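Local coordinates for fatty acid CoA ligase (Marinactinospora thermotolerans, PDB 6SQ8), which is an AMP-binding enzyme of the ANL superfamily, with a large N-terminal domain and a small C-terminal domain, and binds adenosine monophosphate, at residues G28-H33 / N59-I64; T87-A92 / E108-D113; Q295-Q300 / F304-T309. All coordinates share one frame; numbering follows the deposited sequence.

Contact 1 (G28-H33 / N59-I64)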
# COMPACT_ATOMS: atom_id res chain seq x y z
N GLY A 28 -6.86 -25.93 2.01
CA GLY A 28 -5.78 -25.91 1.01
C GLY A 28 -6.16 -26.68 -0.24
O GLY A 28 -6.02 -26.19 -1.36
N ALA A 29 -6.69 -27.89 0.00
CA ALA A 29 -7.17 -28.78 -1.05
C ALA A 29 -8.09 -28.00 -1.98
O ALA A 29 -7.89 -27.97 -3.19
CB ALA A 29 -7.88 -29.97 -0.45
N ARG A 30 -9.09 -27.34 -1.38
CA ARG A 30 -10.14 -26.76 -2.16
C ARG A 30 -9.63 -25.55 -2.95
O ARG A 30 -10.10 -25.28 -4.06
CB ARG A 30 -11.32 -26.40 -1.27
CG ARG A 30 -12.55 -25.98 -2.07
CD ARG A 30 -13.77 -25.93 -1.17
NE ARG A 30 -14.79 -25.07 -1.74
CZ ARG A 30 -15.57 -24.26 -1.03
NH1 ARG A 30 -15.42 -24.19 0.30
NH2 ARG A 30 -16.51 -23.57 -1.65
N LEU A 31 -8.69 -24.81 -2.36
CA LEU A 31 -8.12 -23.63 -3.03
C LEU A 31 -7.23 -24.08 -4.20
O LEU A 31 -7.30 -23.51 -5.30
CB LEU A 31 -7.35 -22.78 -2.03
CG LEU A 31 -6.55 -21.62 -2.62
CD1 LEU A 31 -7.45 -20.62 -3.33
CD2 LEU A 31 -5.71 -20.94 -1.55
N ARG A 32 -6.39 -25.09 -3.93
CA ARG A 32 -5.51 -25.67 -4.96
C ARG A 32 -6.35 -26.08 -6.17
O ARG A 32 -6.04 -25.70 -7.31
CB ARG A 32 -4.74 -26.87 -4.40
CG ARG A 32 -3.58 -26.54 -3.48
CD ARG A 32 -3.19 -27.78 -2.68
NE ARG A 32 -2.09 -27.58 -1.73
CZ ARG A 32 -0.83 -27.32 -2.09
NH1 ARG A 32 -0.50 -27.30 -3.37
NH2 ARG A 32 0.08 -27.04 -1.17
N HIS A 33 -7.45 -26.80 -5.88
CA HIS A 33 -8.41 -27.23 -6.88
C HIS A 33 -8.90 -26.04 -7.73
O HIS A 33 -8.96 -26.12 -8.96
CB HIS A 33 -9.56 -28.02 -6.22
CG HIS A 33 -10.61 -28.45 -7.19
ND1 HIS A 33 -11.65 -27.61 -7.59
CD2 HIS A 33 -10.78 -29.61 -7.87
CE1 HIS A 33 -12.41 -28.25 -8.47
NE2 HIS A 33 -11.89 -29.47 -8.66
N ASN A 59 -13.02 -8.63 -2.01
CA ASN A 59 -12.11 -9.42 -1.19
C ASN A 59 -12.74 -10.78 -0.94
O ASN A 59 -13.27 -11.02 0.13
CB ASN A 59 -11.75 -8.72 0.12
CG ASN A 59 -10.68 -7.66 -0.04
OD1 ASN A 59 -10.54 -7.08 -1.13
ND2 ASN A 59 -9.94 -7.41 1.03
N THR A 60 -12.66 -11.67 -1.94
CA THR A 60 -13.23 -13.04 -1.89
C THR A 60 -12.11 -14.08 -2.03
O THR A 60 -11.09 -13.80 -2.64
CB THR A 60 -14.24 -13.27 -3.02
OG1 THR A 60 -13.51 -13.40 -4.24
CG2 THR A 60 -15.23 -12.13 -3.13
N TRP A 61 -12.34 -15.29 -1.53
CA TRP A 61 -11.31 -16.30 -1.57
C TRP A 61 -11.02 -16.75 -3.00
O TRP A 61 -9.92 -17.17 -3.32
CB TRP A 61 -11.67 -17.47 -0.66
CG TRP A 61 -12.74 -18.39 -1.17
CD1 TRP A 61 -14.06 -18.36 -0.85
CD2 TRP A 61 -12.56 -19.52 -2.02
NE1 TRP A 61 -14.72 -19.39 -1.45
CE2 TRP A 61 -13.83 -20.12 -2.18
CE3 TRP A 61 -11.47 -20.09 -2.69
CZ2 TRP A 61 -14.03 -21.25 -2.97
CZ3 TRP A 61 -11.67 -21.20 -3.48
CH2 TRP A 61 -12.93 -21.77 -3.61
N ARG A 62 -12.02 -16.67 -3.87
CA ARG A 62 -11.83 -17.07 -5.26
C ARG A 62 -10.90 -16.07 -5.97
O ARG A 62 -10.18 -16.44 -6.88
CB ARG A 62 -13.16 -17.21 -6.00
CG ARG A 62 -13.88 -18.53 -5.73
CD ARG A 62 -15.18 -18.62 -6.53
NE ARG A 62 -15.92 -19.85 -6.26
CZ ARG A 62 -16.64 -20.06 -5.16
NH1 ARG A 62 -16.76 -19.12 -4.24
NH2 ARG A 62 -17.22 -21.22 -4.96
N ALA A 63 -10.90 -14.82 -5.53
CA ALA A 63 -10.05 -13.80 -6.15
C ALA A 63 -8.57 -14.07 -5.84
O ALA A 63 -7.68 -13.64 -6.60
CB ALA A 63 -10.48 -12.42 -5.71
N ILE A 64 -8.32 -14.73 -4.71
CA ILE A 64 -6.99 -15.17 -4.30
C ILE A 64 -6.48 -16.21 -5.32
O ILE A 64 -5.31 -16.11 -5.81
CB ILE A 64 -7.00 -15.72 -2.85
CG1 ILE A 64 -7.27 -14.61 -1.84
CG2 ILE A 64 -5.71 -16.45 -2.54
CD1 ILE A 64 -7.33 -15.09 -0.41

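Contact 2 (T87-A92 / E108-D113)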
# COMPACT_ATOMS: atom_id res chain seq x y z
N THR A 87 -13.00 5.60 -15.59
CA THR A 87 -12.14 6.06 -16.72
C THR A 87 -10.68 5.64 -16.46
O THR A 87 -10.00 5.20 -17.39
CB THR A 87 -12.37 7.55 -17.03
OG1 THR A 87 -11.70 8.35 -16.06
CG2 THR A 87 -13.83 7.95 -17.04
N GLU A 88 -10.21 5.72 -15.20
CA GLU A 88 -8.85 5.28 -14.79
C GLU A 88 -8.72 3.75 -14.95
O GLU A 88 -7.74 3.27 -15.50
CB GLU A 88 -8.54 5.70 -13.34
N GLN A 89 -9.71 2.99 -14.47
CA GLN A 89 -9.73 1.52 -14.60
C GLN A 89 -9.66 1.13 -16.08
O GLN A 89 -8.90 0.24 -16.45
CB GLN A 89 -10.99 0.92 -13.97
CG GLN A 89 -10.99 0.86 -12.44
CD GLN A 89 -12.29 0.32 -11.89
OE1 GLN A 89 -13.25 0.05 -12.61
NE2 GLN A 89 -12.34 0.13 -10.58
N ALA A 90 -10.44 1.83 -16.92
CA ALA A 90 -10.57 1.51 -18.35
C ALA A 90 -9.25 1.77 -19.09
O ALA A 90 -8.84 0.94 -19.92
CB ALA A 90 -11.70 2.32 -18.94
N ARG A 91 -8.60 2.90 -18.78
CA ARG A 91 -7.28 3.24 -19.36
C ARG A 91 -6.27 2.15 -18.98
O ARG A 91 -5.44 1.75 -19.80
CB ARG A 91 -6.83 4.65 -18.91
N ALA A 92 -6.38 1.64 -17.75
CA ALA A 92 -5.48 0.61 -17.22
C ALA A 92 -5.61 -0.68 -18.03
O ALA A 92 -4.61 -1.31 -18.34
CB ALA A 92 -5.76 0.36 -15.76
N GLU A 108 -20.68 -6.58 -11.77
CA GLU A 108 -21.10 -6.66 -13.18
C GLU A 108 -21.44 -5.26 -13.71
O GLU A 108 -21.12 -4.92 -14.84
CB GLU A 108 -22.29 -7.60 -13.33
CG GLU A 108 -22.69 -7.82 -14.78
CD GLU A 108 -23.79 -8.86 -14.95
OE1 GLU A 108 -24.40 -9.25 -13.92
OE2 GLU A 108 -24.03 -9.26 -16.10
N ALA A 109 -22.09 -4.44 -12.88
CA ALA A 109 -22.43 -3.07 -13.24
C ALA A 109 -21.18 -2.35 -13.75
O ALA A 109 -21.19 -1.78 -14.83
CB ALA A 109 -23.04 -2.35 -12.06
N ARG A 110 -20.10 -2.41 -12.96
CA ARG A 110 -18.85 -1.73 -13.29
C ARG A 110 -18.19 -2.40 -14.50
O ARG A 110 -17.59 -1.73 -15.33
CB ARG A 110 -17.92 -1.71 -12.07
CG ARG A 110 -16.56 -1.09 -12.35
CD ARG A 110 -16.60 0.32 -12.93
NE ARG A 110 -17.13 1.30 -11.99
CZ ARG A 110 -16.39 2.00 -11.13
NH1 ARG A 110 -15.08 1.86 -11.10
NH2 ARG A 110 -16.99 2.83 -10.28
N ALA A 111 -18.31 -3.73 -14.60
CA ALA A 111 -17.72 -4.47 -15.71
C ALA A 111 -18.33 -3.99 -17.04
O ALA A 111 -17.61 -3.77 -18.02
CB ALA A 111 -17.89 -5.97 -15.53
N ALA A 112 -19.65 -3.85 -17.05
CA ALA A 112 -20.40 -3.41 -18.22
C ALA A 112 -19.96 -1.98 -18.58
O ALA A 112 -19.57 -1.72 -19.71
CB ALA A 112 -21.89 -3.49 -17.94
N ASP A 113 -20.00 -1.10 -17.59
CA ASP A 113 -19.53 0.28 -17.68
C ASP A 113 -18.16 0.31 -18.39
O ASP A 113 -17.95 1.10 -19.32
CB ASP A 113 -19.46 0.88 -16.28
CG ASP A 113 -19.67 2.37 -16.19
OD1 ASP A 113 -19.38 3.07 -17.20
OD2 ASP A 113 -20.06 2.82 -15.08

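Contact 3 (Q295-Q300 / F304-T309). With EQ2 (1-ethanoyl-9~{H}-pyrido[3,4-b]indole-3-carboxylic acid), chain F; AMP (adenosine monophosphate), chain G.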
# COMPACT_ATOMS: atom_id res chain seq x y z
N GLN A 295 5.25 -0.71 11.61
CA GLN A 295 5.02 0.11 10.45
C GLN A 295 5.79 -0.50 9.26
O GLN A 295 6.83 -1.12 9.45
CB GLN A 295 5.44 1.55 10.75
CG GLN A 295 4.77 2.58 9.86
CD GLN A 295 5.36 3.96 10.03
OE1 GLN A 295 6.12 4.39 9.17
NE2 GLN A 295 5.06 4.62 11.14
N ASN A 296 5.22 -0.33 8.06
CA ASN A 296 5.81 -0.72 6.80
C ASN A 296 5.86 0.52 5.91
O ASN A 296 4.91 1.30 5.86
CB ASN A 296 5.00 -1.83 6.10
CG ASN A 296 5.32 -3.24 6.57
OD1 ASN A 296 6.02 -3.44 7.57
ND2 ASN A 296 4.76 -4.22 5.88
N TYR A 297 6.98 0.69 5.20
CA TYR A 297 7.14 1.71 4.18
C TYR A 297 7.52 1.02 2.87
O TYR A 297 8.43 0.20 2.82
CB TYR A 297 8.20 2.73 4.63
CG TYR A 297 8.82 3.58 3.55
CD1 TYR A 297 8.04 4.32 2.66
CD2 TYR A 297 10.21 3.69 3.43
CE1 TYR A 297 8.61 5.13 1.70
CE2 TYR A 297 10.80 4.50 2.47
CZ TYR A 297 9.99 5.23 1.61
OH TYR A 297 10.57 6.02 0.67
N GLY A 298 6.80 1.37 1.82
CA GLY A 298 7.11 0.99 0.46
C GLY A 298 6.52 1.98 -0.52
O GLY A 298 5.89 2.95 -0.11
N THR A 299 6.78 1.75 -1.80
CA THR A 299 6.17 2.49 -2.90
C THR A 299 5.75 1.47 -3.95
O THR A 299 6.13 0.32 -3.88
CB THR A 299 7.12 3.55 -3.46
OG1 THR A 299 8.02 2.97 -4.40
CG2 THR A 299 7.91 4.26 -2.38
N GLN A 300 4.95 1.91 -4.92
CA GLN A 300 4.48 1.06 -6.01
C GLN A 300 5.70 0.59 -6.80
O GLN A 300 5.77 -0.57 -7.17
CB GLN A 300 3.48 1.80 -6.90
CG GLN A 300 2.08 1.85 -6.33
CD GLN A 300 1.18 0.76 -6.86
OE1 GLN A 300 1.48 -0.45 -6.84
NE2 GLN A 300 0.05 1.22 -7.37
N PHE A 304 8.43 -3.23 -0.87
CA PHE A 304 8.84 -3.06 0.52
C PHE A 304 10.22 -2.40 0.62
O PHE A 304 11.15 -2.82 -0.07
CB PHE A 304 8.91 -4.42 1.20
CG PHE A 304 7.59 -5.11 1.42
CD1 PHE A 304 6.57 -4.50 2.13
CD2 PHE A 304 7.38 -6.40 0.95
CE1 PHE A 304 5.36 -5.14 2.34
CE2 PHE A 304 6.17 -7.04 1.17
CZ PHE A 304 5.16 -6.41 1.87
N ILE A 305 10.36 -1.40 1.51
CA ILE A 305 11.64 -0.73 1.75
C ILE A 305 12.09 -0.87 3.21
O ILE A 305 13.23 -1.28 3.47
CB ILE A 305 11.59 0.74 1.33
CG1 ILE A 305 11.28 0.89 -0.16
CG2 ILE A 305 12.88 1.44 1.72
CD1 ILE A 305 11.03 2.33 -0.58
N ALA A 306 11.23 -0.49 4.15
CA ALA A 306 11.63 -0.45 5.56
C ALA A 306 10.46 -0.79 6.48
O ALA A 306 9.30 -0.75 6.08
CB ALA A 306 12.17 0.91 5.90
N ALA A 307 10.81 -1.16 7.72
CA ALA A 307 9.82 -1.42 8.74
C ALA A 307 10.31 -0.90 10.10
O ALA A 307 11.48 -0.83 10.37
CB ALA A 307 9.50 -2.89 8.80
N LEU A 308 9.34 -0.50 10.92
CA LEU A 308 9.53 -0.03 12.27
C LEU A 308 8.92 -1.08 13.20
O LEU A 308 7.72 -1.34 13.11
CB LEU A 308 8.85 1.33 12.41
CG LEU A 308 9.17 2.14 13.66
CD1 LEU A 308 10.57 2.71 13.62
CD2 LEU A 308 8.17 3.27 13.85
N THR A 309 9.77 -1.69 14.05
CA THR A 309 9.39 -2.84 14.87
C THR A 309 8.58 -2.38 16.08
O THR A 309 8.54 -1.20 16.41
CB THR A 309 10.61 -3.62 15.38
OG1 THR A 309 11.26 -2.83 16.39
CG2 THR A 309 11.57 -3.98 14.26
C1 EQ2 F . 4.75 -1.94 2.58
C2 EQ2 F . 3.89 -0.80 2.14
O1 EQ2 F . 3.34 -0.12 2.98
C3 EQ2 F . 3.67 -0.56 0.67
N1 EQ2 F . 3.19 0.64 0.33
C4 EQ2 F . 2.94 0.93 -0.96
C5 EQ2 F . 2.36 2.29 -1.27
O2 EQ2 F . 2.20 3.10 -0.33
O3 EQ2 F . 2.04 2.48 -2.46
C6 EQ2 F . 3.15 0.01 -1.98
C7 EQ2 F . 3.65 -1.24 -1.66
C8 EQ2 F . 4.00 -2.41 -2.42
C9 EQ2 F . 3.98 -2.75 -3.77
C10 EQ2 F . 4.41 -4.00 -4.15
C11 EQ2 F . 4.87 -4.92 -3.21
C12 EQ2 F . 4.91 -4.62 -1.87
C13 EQ2 F . 4.47 -3.35 -1.49
N2 EQ2 F . 4.41 -2.80 -0.22
C14 EQ2 F . 3.91 -1.53 -0.31
P AMP G . 2.64 5.37 -4.14
O1P AMP G . 3.04 3.92 -4.24
O2P AMP G . 3.40 6.31 -5.08
O3P AMP G . 1.14 5.51 -4.18
O5' AMP G . 3.06 5.75 -2.60
C5' AMP G . 4.40 5.94 -2.10
C4' AMP G . 4.49 7.10 -1.11
O4' AMP G . 3.62 6.96 0.00
C3' AMP G . 5.86 7.20 -0.49
O3' AMP G . 6.58 8.07 -1.31
C2' AMP G . 5.68 7.73 0.93
O2' AMP G . 5.84 9.15 1.13
C1' AMP G . 4.25 7.33 1.24
N9 AMP G . 4.27 6.21 2.22
C8 AMP G . 3.99 4.90 2.00
N7 AMP G . 4.13 4.18 3.15
C5 AMP G . 4.51 5.05 4.12
C6 AMP G . 4.84 4.96 5.56
N6 AMP G . 4.77 3.80 6.22
N1 AMP G . 5.18 6.10 6.19
C2 AMP G . 5.24 7.29 5.52
N3 AMP G . 4.97 7.45 4.21
C4 AMP G . 4.60 6.38 3.49

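Contact 1 (G28-H33 / N59-I64)
The six-membered ring of Trp61 is the centre of this contact, meeting Leu31 at CE3 and Arg30 at CZ2, on the far side of that ring. On the buried side, Leu31 CD1 lies at the ring edge, near its plane, 4.1 Å from Trp61 CE3. The Leu31 and Trp61 side chains run past each other in opposite directions, and Leu31 also leans on Leu214. CG of Trp61 sits between its backbone N and carbonyl carbon (chi1 74°), which swings the indole out toward helix 28-44. Two helix beginnings of the AMP-binding domain meet here, those of 28-44 and 61-72, with strand 17-20 touching Leu31 through Ala18 and Trp61 through Val19. The second helix is N-capped by Thr60, whose OG1 accepts from Ala63 N at 3.2 Å and also hydrogen-bonds Glu104. The outer side belongs to Arg30, an exposed residue, which crosses the indole at about a right angle, with Trp61 CZ2 over one guanidinium face and 3.6 Å from Arg30 NH2. The two planes stand 65° apart, too steep for a parallel stack. Arg62 folds back over the indole, its CG above the ring centre and Trp61 CZ2 over its guanidinium centre, so both guanidinium groups gather at CZ2. Arg30 NH2 and Arg62 NH2 thus approach to 4.1 Å, a like-charged pair whose repulsion would probably be eased by solvent.

Contact 2 (T87-A92 / E108-D113)
Gln89 and Arg110 meet through a single hydrogen bond, Arg110 NH1 donating to Gln89 OE1 at 3.0 Å. The bond is nearly straight at hydrogen (163°), and OE1 lies almost in the guanidinium plane, at its edge. On the amide side the fit is less regular: the donor stands above the carbonyl plane, 56° out of it, not on a lone pair. Arg110 reaches this position by bending at chi2 and chi3, a fold that also brings its CD within 3.4 Å of Gln89 OE1, whereas Gln89 runs extended beyond CG. The helices carrying the pair, 86-95 and 108-117, alternate along the chain with strands of a parallel five-stranded sheet in the AMP-binding domain. Strand 98-103 lies between them in sequence, and Ala111 rests on its Phe103 and on Leu56 of strand 52-56. Both polar ends have a further partner in the turn that leads from strand 76-79 into helix 86-95. Gln89 NE2 hydrogen-bonds Arg81 O, and Arg110 NH1 makes a second bond to Ala84 O. The NE2 bond fixes the amide's rotation, leaving OE1 to accept; Gln89 NE2 lies unbonded 3.3 Å from Arg110 NH1, two donors. Farther out, Leu114 of the second helix packs against Gln89 and Ala90.

Contact 3 (Q295-Q300 / F304-T309)
The Tyr297 ring has Ile305 CD1 over one face in a CH-pi contact, 4.1 Å from the Tyr297 centroid and 28° off the normal, while Ala306 CB and AMP N7 lie at ring edges near its plane. CG anti to the backbone N (chi1 161°) lays this ring between Ile305 and AMP, and its OH hydrogen-bonds Asp380. Phe304 turns one ring face to 1-ethanoyl-9H-pyrido[3,4-b]indole-3-carboxylic acid (EQ2), whose C12 lies over the ring centre, 4.0 Å above its plane. The two strands form an antiparallel beta hairpin, 293-299 with 303-308, interrupted by a classic bulge in which Ile305 and Ala306 both face Tyr297. Tyr297 O consequently accepts two bonds, from Ile305 N at 2.8 Å and from Ala306 N at 3.2 Å, and Tyr297 N donates back to Ala306 O. Beyond the bulge Gln295 and Leu308 exchange a regular pair of backbone bonds, and their CB atoms touch on the same face as Tyr297 and Ala306. The hairpin's first strand also lines the nucleotide pocket. AMP N6 donates at 3.3 Å to Gln295 OE1, of an amide whose NE2 is fixed by Tyr272 OH. Just past the end of the strand, Gln300 N donates to phosphate oxygen O1P of AMP at 2.9 Å.

How the contacts relate
Read from the N terminus, the three contacts follow one another in series, and none nests in or crosses another. Contact 1 closes a loop of helix 28-44 and strand 52-56, setting the start of helix 61-72 against that of helix 28-44. Contact 2 then closes the shorter excursion through strand 98-103, and its Arg110 packs on strand 52-56 from the preceding loop. Much later, contact 3 closes a tight hairpin turn beside the ligands, its strands 293-299 and 303-308 pairing on between strands 269-273 and 321-325. Centres lie about 25 to 31 Å apart and no pair touches. Arg81 nevertheless relates two of them, bonded by Gln89 in contact 2 and touched by Gln300 in contact 3.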